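Local coordinates for protein tRNA delta(2)-isopentenylpyrophosphate transferase (Bacillus halodurans, PDB 3EXA) that probably catalyses the transfer of a dimethylallyl group onto a specific adenine of tRNAs that read codons beginning with uridine, with magnesium as cofactor, at residues Pro83-Ile88 and Arg93-Val98; Ala24-Gly29 and Lys296-Ile301; Ala138-Leu143 and Lys149-Ile154. One frame throughout, in Å; residues are numbered along the deposited sequence.

Contact 1: Pro83-Ile88 and Arg93-Val98; sequences PLITEI and RLPFLV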
ATOM      1  N   PRO A  83      16.775 -17.651   7.351  1.00 23.32           N
ATOM      2  CA  PRO A  83      17.120 -18.913   6.690  1.00 25.14           C
ATOM      3  C   PRO A  83      18.474 -19.461   7.154  1.00 30.50           C
ATOM      4  O   PRO A  83      18.664 -20.678   7.266  1.00 23.50           O
ATOM      5  CB  PRO A  83      17.125 -18.539   5.207  1.00 25.71           C
ATOM      6  CG  PRO A  83      16.154 -17.390   5.139  1.00 26.28           C
ATOM      7  CD  PRO A  83      16.527 -16.589   6.364  1.00 24.09           C
ATOM      8  N   LEU A  84      19.415 -18.559   7.432  1.00 33.96           N
ATOM      9  CA  LEU A  84      20.750 -18.966   7.870  1.00 28.44           C
ATOM     10  C   LEU A  84      20.717 -19.695   9.205  1.00 25.62           C
ATOM     11  O   LEU A  84      21.462 -20.647   9.412  1.00 28.60           O
ATOM     12  CB  LEU A  84      21.678 -17.753   7.960  1.00 24.08           C
ATOM     13  CG  LEU A  84      22.890 -17.798   7.022  1.00 29.43           C
ATOM     14  CD1 LEU A  84      23.628 -16.475   7.078  1.00 33.39           C
ATOM     15  CD2 LEU A  84      23.808 -18.936   7.408  1.00 22.06           C
ATOM     16  N   ILE A  85      19.860 -19.246  10.112  1.00 19.62           N
ATOM     17  CA  ILE A  85      19.754 -19.895  11.411  1.00 13.91           C
ATOM     18  C   ILE A  85      19.354 -21.352  11.228  1.00 19.17           C
ATOM     19  O   ILE A  85      19.831 -22.233  11.945  1.00 22.15           O
ATOM     20  CB  ILE A  85      18.731 -19.178  12.285  1.00 14.77           C
ATOM     21  CG1 ILE A  85      19.335 -17.864  12.787  1.00 17.24           C
ATOM     22  CG2 ILE A  85      18.280 -20.065  13.423  1.00  7.29           C
ATOM     23  CD1 ILE A  85      18.333 -16.965  13.481  1.00 31.06           C
ATOM     24  N   THR A  86      18.488 -21.599  10.251  1.00 24.86           N
ATOM     25  CA  THR A  86      18.030 -22.951   9.953  1.00 23.32           C
ATOM     26  C   THR A  86      19.149 -23.767   9.316  1.00 22.85           C
ATOM     27  O   THR A  86      19.325 -24.935   9.640  1.00 25.13           O
ATOM     28  CB  THR A  86      16.828 -22.938   8.990  1.00 21.36           C
ATOM     29  OG1 THR A  86      15.790 -22.120   9.538  1.00 23.93           O
ATOM     30  CG2 THR A  86      16.286 -24.354   8.791  1.00 19.36           C
ATOM     31  N   GLU A  87      19.902 -23.148   8.410  1.00 25.45           N
ATOM     32  CA  GLU A  87      20.999 -23.832   7.731  1.00 29.21           C
ATOM     33  C   GLU A  87      22.106 -24.191   8.726  1.00 30.32           C
ATOM     34  O   GLU A  87      22.806 -25.193   8.565  1.00 30.48           O
ATOM     35  CB  GLU A  87      21.548 -22.948   6.602  1.00 30.39           C
ATOM     36  CG  GLU A  87      20.528 -22.647   5.491  1.00 31.47           C
ATOM     37  CD  GLU A  87      20.936 -21.478   4.594  1.00 27.31           C
ATOM     38  OE1 GLU A  87      22.085 -21.471   4.100  1.00 27.05           O
ATOM     39  OE2 GLU A  87      20.098 -20.573   4.374  1.00 28.70           O
ATOM     40  N   ILE A  88      22.259 -23.365   9.757  1.00 28.26           N
ATOM     41  CA  ILE A  88      23.252 -23.607  10.795  1.00 19.92           C
ATOM     42  C   ILE A  88      22.768 -24.769  11.671  1.00 23.81           C
ATOM     43  O   ILE A  88      23.570 -25.582  12.145  1.00 21.57           O
ATOM     44  CB  ILE A  88      23.471 -22.330  11.645  1.00 23.43           C
ATOM     45  CG1 ILE A  88      24.162 -21.268  10.779  1.00 19.68           C
ATOM     46  CG2 ILE A  88      24.292 -22.649  12.901  1.00 17.00           C
ATOM     47  CD1 ILE A  88      24.347 -19.920  11.459  1.00 13.37           C
ATOM     48  N   ARG A  93      24.967 -27.188  14.282  1.00 29.69           N
ATOM     49  CA  ARG A  93      25.715 -26.139  14.955  1.00 25.96           C
ATOM     50  C   ARG A  93      24.755 -25.181  15.637  1.00 21.99           C
ATOM     51  O   ARG A  93      23.560 -25.157  15.330  1.00 15.70           O
ATOM     52  CB  ARG A  93      26.528 -25.347  13.937  1.00 33.44           C
ATOM     53  CG  ARG A  93      27.423 -26.180  13.066  1.00 29.24           C
ATOM     54  CD  ARG A  93      28.707 -26.477  13.775  1.00 39.17           C
ATOM     55  NE  ARG A  93      29.680 -27.091  12.885  1.00 45.40           N
ATOM     56  CZ  ARG A  93      30.242 -26.476  11.850  1.00 45.34           C
ATOM     57  NH1 ARG A  93      29.925 -25.221  11.569  1.00 49.73           N
ATOM     58  NH2 ARG A  93      31.139 -27.110  11.102  1.00 49.21           N
ATOM     59  N   LEU A  94      25.293 -24.370  16.543  1.00 14.89           N
ATOM     60  CA  LEU A  94      24.492 -23.389  17.262  1.00 13.91           C
ATOM     61  C   LEU A  94      24.693 -21.988  16.678  1.00 19.27           C
ATOM     62  O   LEU A  94      25.806 -21.453  16.686  1.00 21.47           O
ATOM     63  CB  LEU A  94      24.874 -23.397  18.741  1.00 15.76           C
ATOM     64  CG  LEU A  94      24.219 -22.326  19.606  1.00 10.25           C
ATOM     65  CD1 LEU A  94      22.708 -22.485  19.573  1.00  8.38           C
ATOM     66  CD2 LEU A  94      24.742 -22.450  21.015  1.00 13.21           C
ATOM     67  N   PRO A  95      23.614 -21.376  16.164  1.00 17.70           N
ATOM     68  CA  PRO A  95      23.691 -20.035  15.579  1.00 19.98           C
ATOM     69  C   PRO A  95      23.846 -18.914  16.604  1.00 18.27           C
ATOM     70  O   PRO A  95      23.122 -18.853  17.600  1.00 14.23           O
ATOM     71  CB  PRO A  95      22.385 -19.928  14.802  1.00 23.02           C
ATOM     72  CG  PRO A  95      21.445 -20.675  15.677  1.00 20.84           C
ATOM     73  CD  PRO A  95      22.251 -21.914  16.035  1.00 15.39           C
ATOM     74  N   PHE A  96      24.797 -18.028  16.324  1.00 17.51           N
ATOM     75  CA  PHE A  96      25.125 -16.883  17.169  1.00 15.38           C
ATOM     76  C   PHE A  96      24.861 -15.549  16.443  1.00 17.17           C
ATOM     77  O   PHE A  96      25.428 -15.290  15.380  1.00 13.17           O
ATOM     78  CB  PHE A  96      26.614 -16.955  17.560  1.00 23.10           C
ATOM     79  CG  PHE A  96      26.903 -17.778  18.796  1.00 21.11           C
ATOM     80  CD1 PHE A  96      27.033 -17.161  20.041  1.00 25.59           C
ATOM     81  CD2 PHE A  96      27.068 -19.157  18.713  1.00 18.77           C
ATOM     82  CE1 PHE A  96      27.320 -17.905  21.194  1.00 24.20           C
ATOM     83  CE2 PHE A  96      27.355 -19.909  19.859  1.00 25.43           C
ATOM     84  CZ  PHE A  96      27.483 -19.277  21.105  1.00 19.70           C
ATOM     85  N   LEU A  97      23.994 -14.717  17.013  1.00 14.11           N
ATOM     86  CA  LEU A  97      23.701 -13.407  16.448  1.00 14.07           C
ATOM     87  C   LEU A  97      24.505 -12.438  17.306  1.00 19.40           C
ATOM     88  O   LEU A  97      24.174 -12.203  18.481  1.00 13.12           O
ATOM     89  CB  LEU A  97      22.204 -13.085  16.540  1.00 17.55           C
ATOM     90  CG  LEU A  97      21.711 -11.781  15.890  1.00 11.86           C
ATOM     91  CD1 LEU A  97      21.999 -11.788  14.407  1.00  7.35           C
ATOM     92  CD2 LEU A  97      20.229 -11.635  16.119  1.00 22.65           C
ATOM     93  N   VAL A  98      25.564 -11.890  16.706  1.00 17.40           N
ATOM     94  CA  VAL A  98      26.491 -10.984  17.393  1.00 24.20           C
ATOM     95  C   VAL A  98      26.523  -9.538  16.915  1.00 23.15           C
ATOM     96  O   VAL A  98      26.497  -9.266  15.715  1.00 28.91           O
ATOM     97  CB  VAL A  98      27.949 -11.536  17.326  1.00 15.10           C
ATOM     98  CG1 VAL A  98      28.904 -10.619  18.097  1.00 13.48           C
ATOM     99  CG2 VAL A  98      27.994 -12.925  17.906  1.00 10.01           C
TER
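I88, in the last turn of helix 74-90, sits against P95 of strand 94-98. This is the helix-to-strand half of an alpha/beta unit in the parallel sheet of a P-loop NTPase-like core. The segments run roughly antiparallel, at 147°, with their axes 7.7 Å apart at closest.

The apolar part is a small cluster on the proline ring. With chi1 of I88 at -69°, CG1 stays beside the backbone N and the CG2 methyl is the branch turned to the strand, coming within 3.8 Å of P95 CD. The same I88 CG2 lies 3.7 Å from R93 CB. The other arm of I88 ends with CD1 3.9 Å from P95 CB. One turn back, I85 crosses the ring at about a right angle and sets its CG2 3.9 Å from P95 CG. I85 and I88 also touch I32 of strand 29-33, and I85 reaches L5 of strand 4-9, so the helix covers three neighbouring strands. On the other face of the sheet, F96 meets L23 and A24 of helix 16-25.

The polar part lies at the turn. The side chain of R93 bends off to a salt bridge between NH1 and E30. Its backbone closes the short connection: R93 N donates to I88 O over 3.0 Å, at an N-H...O angle of 153°.

Contact 2: Ala24-Gly29 and Lys296-Ile301; sequences AKRLNG and KKIMEI
R26 lays its guanidinium group alongside I298 and M299, bridging from the region where helix 16-25, the helix that follows the predicted ATP-binding P-loop, gives way to loop, to the C-terminal helix 294-317. The backbones stay well apart, with R26 CA and M299 CA 10.2 Å from each other, so the long arginine does most of the spanning. Its CG sits between the backbone N and the carbonyl carbon (chi1 51°), and further bends at chi2 and chi3 carry the head group to the helix.

What meets there is nitrogen against hydrocarbon. R26 NH2 comes to 3.4 Å from I298 CG2 and 3.7 Å from I298 CD1, with both methyl ends of the isoleucine on the same side of it, while NH1 stands 4.1 Å from CG of M299, a selenomethionine in this model. Both partners lie obliquely to the guanidinium plane. The contact is van der Waals packing of a charged group on carbon. R26 and M299 also touch crystal neighbours, which may influence the pose of the arginine.

The buried side is I298, which rests on M22 and L23 of helix 16-25. R26 and L27 both touch H302 one turn on, so the C-terminal helix leans along the end of the P-loop helix. Beyond R26 the chain turns through N28, and G29 N bonds back to A24 O. In helix 294-317, K297 makes a salt bridge one turn along: its NZ reaches E300 OE1 at 2.7 Å, on the syn side of the carboxylate and 18° out of its plane.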
ATOM      1  N   ALA A  24      31.579 -19.648  20.850  1.00 17.62           N
ATOM      2  CA  ALA A  24      31.195 -20.482  19.715  1.00 18.51           C
ATOM      3  C   ALA A  24      32.113 -21.685  19.527  1.00 23.73           C
ATOM      4  O   ALA A  24      31.735 -22.672  18.889  1.00 24.81           O
ATOM      5  CB  ALA A  24      31.160 -19.647  18.442  1.00 14.85           C
ATOM      6  N   LYS A  25      33.315 -21.601  20.083  1.00 26.69           N
ATOM      7  CA  LYS A  25      34.278 -22.687  19.981  1.00 29.52           C
ATOM      8  C   LYS A  25      33.858 -23.878  20.830  1.00 33.73           C
ATOM      9  O   LYS A  25      33.756 -25.005  20.341  1.00 36.83           O
ATOM     10  CB  LYS A  25      35.663 -22.209  20.415  1.00 28.98           C
ATOM     11  CG  LYS A  25      36.357 -21.315  19.410  1.00 22.94           C
ATOM     12  CD  LYS A  25      37.641 -20.764  19.995  1.00 30.60           C
ATOM     13  CE  LYS A  25      38.427 -19.977  18.964  1.00 35.33           C
ATOM     14  NZ  LYS A  25      38.942 -20.861  17.876  1.00 38.78           N
ATOM     15  N   ARG A  26      33.605 -23.631  22.107  1.00 33.68           N
ATOM     16  CA  ARG A  26      33.205 -24.713  22.994  1.00 34.72           C
ATOM     17  C   ARG A  26      31.708 -25.006  22.923  1.00 32.54           C
ATOM     18  O   ARG A  26      31.197 -25.832  23.672  1.00 35.50           O
ATOM     19  CB  ARG A  26      33.617 -24.380  24.427  1.00 42.58           C
ATOM     20  CG  ARG A  26      33.164 -23.016  24.877  1.00 42.23           C
ATOM     21  CD  ARG A  26      34.234 -22.312  25.706  1.00 54.53           C
ATOM     22  NE  ARG A  26      34.308 -22.745  27.100  1.00 51.10           N
ATOM     23  CZ  ARG A  26      34.996 -22.090  28.033  1.00 54.78           C
ATOM     24  NH1 ARG A  26      35.026 -22.524  29.290  1.00 46.92           N
ATOM     25  NH2 ARG A  26      35.654 -20.985  27.701  1.00 43.50           N
ATOM     26  N   LEU A  27      31.009 -24.344  22.008  1.00 30.32           N
ATOM     27  CA  LEU A  27      29.579 -24.551  21.862  1.00 22.57           C
ATOM     28  C   LEU A  27      29.256 -24.924  20.421  1.00 23.79           C
ATOM     29  O   LEU A  27      28.099 -24.883  20.008  1.00 25.66           O
ATOM     30  CB  LEU A  27      28.832 -23.278  22.258  1.00 26.37           C
ATOM     31  CG  LEU A  27      27.790 -23.365  23.386  1.00 31.32           C
ATOM     32  CD1 LEU A  27      28.374 -24.062  24.597  1.00 32.37           C
ATOM     33  CD2 LEU A  27      27.336 -21.965  23.756  1.00 24.81           C
ATOM     34  N   ASN A  28      30.295 -25.286  19.669  1.00 24.14           N
ATOM     35  CA  ASN A  28      30.183 -25.668  18.256  1.00 26.54           C
ATOM     36  C   ASN A  28      29.174 -24.800  17.507  1.00 22.32           C
ATOM     37  O   ASN A  28      28.188 -25.318  16.998  1.00 31.14           O
ATOM     38  CB  ASN A  28      29.781 -27.155  18.144  1.00 29.19           C
ATOM     39  CG  ASN A  28      29.837 -27.686  16.709  1.00 31.78           C
ATOM     40  OD1 ASN A  28      30.822 -27.487  15.994  1.00 35.13           O
ATOM     41  ND2 ASN A  28      28.784 -28.380  16.293  1.00 28.49           N
ATOM     42  N   GLY A  29      29.420 -23.494  17.422  1.00 17.81           N
ATOM     43  CA  GLY A  29      28.474 -22.630  16.736  1.00 19.88           C
ATOM     44  C   GLY A  29      29.022 -21.786  15.597  1.00 23.83           C
ATOM     45  O   GLY A  29      30.228 -21.766  15.361  1.00 19.20           O
ATOM     46  N   LYS A 296      38.079 -16.192  33.487  1.00 19.86           N
ATOM     47  CA  LYS A 296      37.041 -16.429  34.479  1.00 28.12           C
ATOM     48  C   LYS A 296      35.653 -16.008  33.971  1.00 24.42           C
ATOM     49  O   LYS A 296      34.682 -16.728  34.182  1.00 31.88           O
ATOM     50  CB  LYS A 296      37.369 -15.688  35.784  1.00 19.28           C
ATOM     51  CG  LYS A 296      36.475 -16.057  36.973  1.00 26.64           C
ATOM     52  CD  LYS A 296      36.794 -15.200  38.197  1.00 21.03           C
ATOM     53  CE  LYS A 296      35.864 -15.501  39.367  1.00 27.85           C
ATOM     54  NZ  LYS A 296      36.077 -16.869  39.923  1.00 21.44           N
ATOM     55  N   LYS A 297      35.552 -14.858  33.304  1.00 23.54           N
ATOM     56  CA  LYS A 297      34.260 -14.384  32.792  1.00 21.90           C
ATOM     57  C   LYS A 297      33.679 -15.272  31.716  1.00 19.77           C
ATOM     58  O   LYS A 297      32.518 -15.674  31.785  1.00 28.00           O
ATOM     59  CB  LYS A 297      34.367 -12.977  32.200  1.00 12.67           C
ATOM     60  CG  LYS A 297      34.039 -11.864  33.161  1.00 25.18           C
ATOM     61  CD  LYS A 297      32.609 -11.943  33.670  1.00 23.19           C
ATOM     62  CE  LYS A 297      32.453 -11.089  34.921  1.00 21.22           C
ATOM     63  NZ  LYS A 297      31.196 -11.391  35.649  1.00 23.85           N
ATOM     64  N   ILE A 298      34.485 -15.557  30.705  1.00 15.58           N
ATOM     65  CA  ILE A 298      34.027 -16.381  29.602  1.00 19.66           C
ATOM     66  C   ILE A 298      33.536 -17.732  30.112  1.00 18.84           C
ATOM     67  O   ILE A 298      32.603 -18.311  29.556  1.00 24.98           O
ATOM     68  CB  ILE A 298      35.149 -16.568  28.561  1.00 17.72           C
ATOM     69  CG1 ILE A 298      34.540 -16.658  27.163  1.00 25.43           C
ATOM     70  CG2 ILE A 298      35.972 -17.807  28.876  1.00 18.95           C
ATOM     71  CD1 ILE A 298      33.770 -17.924  26.891  1.00 35.97           C
HETATM   72  N   MSE A 299      34.154 -18.226  31.179  1.00 11.37           N
HETATM   73  CA  MSE A 299      33.749 -19.500  31.747  1.00 20.19           C
HETATM   74  C   MSE A 299      32.401 -19.322  32.448  1.00 16.98           C
HETATM   75  O   MSE A 299      31.558 -20.216  32.417  1.00 24.49           O
HETATM   76  CB  MSE A 299      34.820 -19.996  32.729  1.00 28.17           C
HETATM   77  CG  MSE A 299      34.673 -21.443  33.182  1.00 43.22           C
HETATM   78 SE   MSE A 299      36.266 -22.108  34.128  1.00 60.98          SE
HETATM   79  CE  MSE A 299      36.161 -21.014  35.744  1.00 49.55           C
ATOM     80  N   GLU A 300      32.189 -18.159  33.057  1.00 13.33           N
ATOM     81  CA  GLU A 300      30.934 -17.876  33.747  1.00 10.75           C
ATOM     82  C   GLU A 300      29.812 -17.687  32.740  1.00 13.75           C
ATOM     83  O   GLU A 300      28.682 -18.119  32.968  1.00 15.13           O
ATOM     84  CB  GLU A 300      31.049 -16.605  34.592  1.00 14.37           C
ATOM     85  CG  GLU A 300      29.742 -16.182  35.270  1.00 10.35           C
ATOM     86  CD  GLU A 300      29.725 -14.709  35.660  1.00 23.83           C
ATOM     87  OE1 GLU A 300      30.820 -14.107  35.787  1.00 20.80           O
ATOM     88  OE2 GLU A 300      28.613 -14.151  35.847  1.00 24.44           O
ATOM     89  N   ILE A 301      30.129 -17.030  31.628  1.00 12.12           N
ATOM     90  CA  ILE A 301      29.144 -16.763  30.587  1.00  8.82           C
ATOM     91  C   ILE A 301      28.735 -18.036  29.865  1.00 13.90           C
ATOM     92  O   ILE A 301      27.573 -18.187  29.506  1.00  8.55           O
ATOM     93  CB  ILE A 301      29.685 -15.772  29.533  1.00 14.65           C
ATOM     94  CG1 ILE A 301      29.855 -14.389  30.157  1.00 13.07           C
ATOM     95  CG2 ILE A 301      28.721 -15.695  28.347  1.00 20.35           C
ATOM     96  CD1 ILE A 301      30.487 -13.388  29.234  1.00  3.22           C
TER

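Contact 3: Ala138-Leu143 and Lys149-Ile154; sequences ALHDKL and KAAAAI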
ATOM      1  N   ALA A 138     -23.468  12.784   1.558  1.00 21.49           N
ATOM      2  CA  ALA A 138     -23.670  11.702   2.529  1.00 19.57           C
ATOM      3  C   ALA A 138     -22.311  11.037   2.782  1.00 23.77           C
ATOM      4  O   ALA A 138     -21.976  10.661   3.912  1.00 24.33           O
ATOM      5  CB  ALA A 138     -24.662  10.676   1.997  1.00  9.14           C
ATOM      6  N   LEU A 139     -21.530  10.899   1.714  1.00 24.72           N
ATOM      7  CA  LEU A 139     -20.200  10.309   1.803  1.00 26.21           C
ATOM      8  C   LEU A 139     -19.324  11.284   2.585  1.00 31.38           C
ATOM      9  O   LEU A 139     -18.356  10.901   3.250  1.00 32.40           O
ATOM     10  CB  LEU A 139     -19.613  10.110   0.409  1.00 17.04           C
ATOM     11  CG  LEU A 139     -18.176   9.600   0.433  1.00 18.55           C
ATOM     12  CD1 LEU A 139     -18.171   8.216   1.008  1.00 13.02           C
ATOM     13  CD2 LEU A 139     -17.584   9.605  -0.961  1.00 26.26           C
ATOM     14  N   HIS A 140     -19.698  12.555   2.486  1.00 30.08           N
ATOM     15  CA  HIS A 140     -19.013  13.637   3.158  1.00 32.86           C
ATOM     16  C   HIS A 140     -19.390  13.581   4.632  1.00 35.63           C
ATOM     17  O   HIS A 140     -18.545  13.767   5.511  1.00 33.03           O
ATOM     18  CB  HIS A 140     -19.436  14.971   2.537  1.00 32.62           C
ATOM     19  CG  HIS A 140     -18.567  16.123   2.930  1.00 37.16           C
ATOM     20  ND1 HIS A 140     -18.815  16.900   4.041  1.00 37.87           N
ATOM     21  CD2 HIS A 140     -17.436  16.616   2.371  1.00 35.23           C
ATOM     22  CE1 HIS A 140     -17.874  17.821   4.150  1.00 33.92           C
ATOM     23  NE2 HIS A 140     -17.025  17.669   3.150  1.00 37.53           N
ATOM     24  N   ASP A 141     -20.661  13.312   4.907  1.00 37.12           N
ATOM     25  CA  ASP A 141     -21.093  13.222   6.296  1.00 37.28           C
ATOM     26  C   ASP A 141     -20.411  12.024   6.949  1.00 37.24           C
ATOM     27  O   ASP A 141     -20.096  12.057   8.139  1.00 33.09           O
ATOM     28  CB  ASP A 141     -22.617  13.090   6.395  1.00 29.62           C
ATOM     29  CG  ASP A 141     -23.342  14.351   5.947  1.00 33.72           C
ATOM     30  OD1 ASP A 141     -22.867  15.463   6.271  1.00 28.24           O
ATOM     31  OD2 ASP A 141     -24.391  14.233   5.278  1.00 35.52           O
ATOM     32  N   LYS A 142     -20.174  10.974   6.163  1.00 34.73           N
ATOM     33  CA  LYS A 142     -19.517   9.774   6.675  1.00 29.94           C
ATOM     34  C   LYS A 142     -18.136  10.120   7.213  1.00 33.14           C
ATOM     35  O   LYS A 142     -17.749   9.686   8.297  1.00 34.27           O
ATOM     36  CB  LYS A 142     -19.377   8.718   5.572  1.00 26.78           C
ATOM     37  CG  LYS A 142     -18.577   7.484   6.004  1.00 33.26           C
ATOM     38  CD  LYS A 142     -18.417   6.474   4.866  1.00 34.45           C
ATOM     39  CE  LYS A 142     -19.710   5.700   4.586  1.00 37.98           C
ATOM     40  NZ  LYS A 142     -20.073   4.727   5.674  1.00 35.74           N
ATOM     41  N   LEU A 143     -17.394  10.907   6.446  1.00 33.28           N
ATOM     42  CA  LEU A 143     -16.056  11.299   6.843  1.00 31.63           C
ATOM     43  C   LEU A 143     -16.105  12.334   7.969  1.00 33.70           C
ATOM     44  O   LEU A 143     -15.255  12.333   8.856  1.00 29.09           O
ATOM     45  CB  LEU A 143     -15.315  11.834   5.614  1.00 32.49           C
ATOM     46  CG  LEU A 143     -13.859  12.288   5.711  1.00 35.77           C
ATOM     47  CD1 LEU A 143     -13.812  13.746   6.113  1.00 38.08           C
ATOM     48  CD2 LEU A 143     -13.099  11.409   6.690  1.00 32.56           C
ATOM     49  N   LYS A 149     -12.712  17.740  11.205  1.00 53.81           N
ATOM     50  CA  LYS A 149     -11.663  18.683  10.806  1.00 54.32           C
ATOM     51  C   LYS A 149     -11.307  18.556   9.322  1.00 52.05           C
ATOM     52  O   LYS A 149     -11.302  19.545   8.586  1.00 53.54           O
ATOM     53  CB  LYS A 149     -10.404  18.463  11.661  1.00 58.67           C
ATOM     54  CG  LYS A 149      -9.220  19.367  11.289  1.00 64.86           C
ATOM     55  CD  LYS A 149      -7.889  18.915  11.913  1.00 63.99           C
ATOM     56  CE  LYS A 149      -7.863  19.012  13.446  1.00 63.05           C
ATOM     57  NZ  LYS A 149      -7.971  20.404  13.982  1.00 63.18           N
ATOM     58  N   ALA A 150     -11.007  17.333   8.888  1.00 52.55           N
ATOM     59  CA  ALA A 150     -10.650  17.069   7.498  1.00 48.83           C
ATOM     60  C   ALA A 150     -11.849  17.339   6.600  1.00 49.61           C
ATOM     61  O   ALA A 150     -11.712  17.913   5.515  1.00 49.79           O
ATOM     62  CB  ALA A 150     -10.192  15.625   7.344  1.00 42.55           C
ATOM     63  N   ALA A 151     -13.024  16.922   7.064  1.00 48.05           N
ATOM     64  CA  ALA A 151     -14.267  17.113   6.324  1.00 49.23           C
ATOM     65  C   ALA A 151     -14.462  18.577   5.951  1.00 46.82           C
ATOM     66  O   ALA A 151     -14.538  18.920   4.773  1.00 44.77           O
ATOM     67  CB  ALA A 151     -15.450  16.627   7.159  1.00 52.06           C
ATOM     68  N   ALA A 152     -14.539  19.439   6.959  1.00 47.67           N
ATOM     69  CA  ALA A 152     -14.729  20.868   6.732  1.00 47.29           C
ATOM     70  C   ALA A 152     -13.622  21.442   5.858  1.00 48.02           C
ATOM     71  O   ALA A 152     -13.689  22.597   5.441  1.00 48.31           O
ATOM     72  CB  ALA A 152     -14.769  21.605   8.058  1.00 46.04           C
ATOM     73  N   ALA A 153     -12.609  20.628   5.582  1.00 45.43           N
ATOM     74  CA  ALA A 153     -11.483  21.059   4.773  1.00 45.04           C
ATOM     75  C   ALA A 153     -11.612  20.663   3.305  1.00 45.78           C
ATOM     76  O   ALA A 153     -10.750  20.994   2.490  1.00 50.75           O
ATOM     77  CB  ALA A 153     -10.201  20.492   5.352  1.00 44.41           C
ATOM     78  N   ILE A 154     -12.690  19.965   2.963  1.00 43.66           N
ATOM     79  CA  ILE A 154     -12.902  19.521   1.586  1.00 41.54           C
ATOM     80  C   ILE A 154     -14.348  19.724   1.139  1.00 44.63           C
ATOM     81  O   ILE A 154     -15.275  19.306   1.832  1.00 45.40           O
ATOM     82  CB  ILE A 154     -12.573  18.025   1.437  1.00 38.99           C
ATOM     83  CG1 ILE A 154     -11.167  17.741   1.969  1.00 34.96           C
ATOM     84  CG2 ILE A 154     -12.692  17.610  -0.020  1.00 37.48           C
ATOM     85  CD1 ILE A 154     -10.912  16.270   2.234  1.00 27.64           C
TER
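H140 of helix 136-144 reaches the backbone carbonyls of A151 and I154, clamping the two arms of a short helical hairpin in the small alpha-helical part of the protein that stands far from the central sheet. The tight part of the contact is L143 on A151. L143 CG lies anti to the backbone N (chi1 -178°), which extends the side chain across the gap and brings CD1 to 3.4 Å from A151 CA, closer than carbons usually pack, and 3.5 Å from A151 CB. L143 and A151 are buried, and L143 also touches L166 and I169 of helix 159-171, which backs the hairpin. The partly exposed I154 meets R161 of the same helix.

The looser side belongs to H140, which is partly exposed, while A152 and A153 on the turn are open to solvent. Little carbon packing helps here, since the imidazole's CE1 is 4.0 Å from A151 CB. Instead NE2 donates to two backbone carbonyls. The stronger bond, to I154 O at 2.7 Å, leaves the ring edge 17° out of plane and has an N-H...O angle of 148°. The second, to A151 O at 3.2 Å, is weak and strongly bent. These two carbonyls belong to the first and last residues of the type I turn from A151 to I154, so one nitrogen ties both ends of the turn to the other arm, the A151 end only weakly. An alanine in place of H140 is likely to leave the I154 carbonyl without this donor and the turn freer to shift away from helix 136-144. Across the turn itself, I154 N bonds to A151 O at 2.8 Å, so that carbonyl serves the turn as well as the imidazole.

How the contacts relate
From the N terminus, strand 4-9 leads through the P-loop into helix 16-25, whose end at 24-29 opens the longest loop, closed by contact 2 only when the chain reaches 296-301. The other two contacts nest inside it in series. Contact 1 closes a four-residue connection between helix 74-90 and the sheet; contact 3 later closes a five-residue one in the distant helical part, its centre about 53 Å from that of contact 1. Contacts 1 and 2 share a border in the core: L94 N and N28 O, 3.1 Å apart, probably form a hydrogen bond, and F96 packs on L27. Contact 3 touches neither.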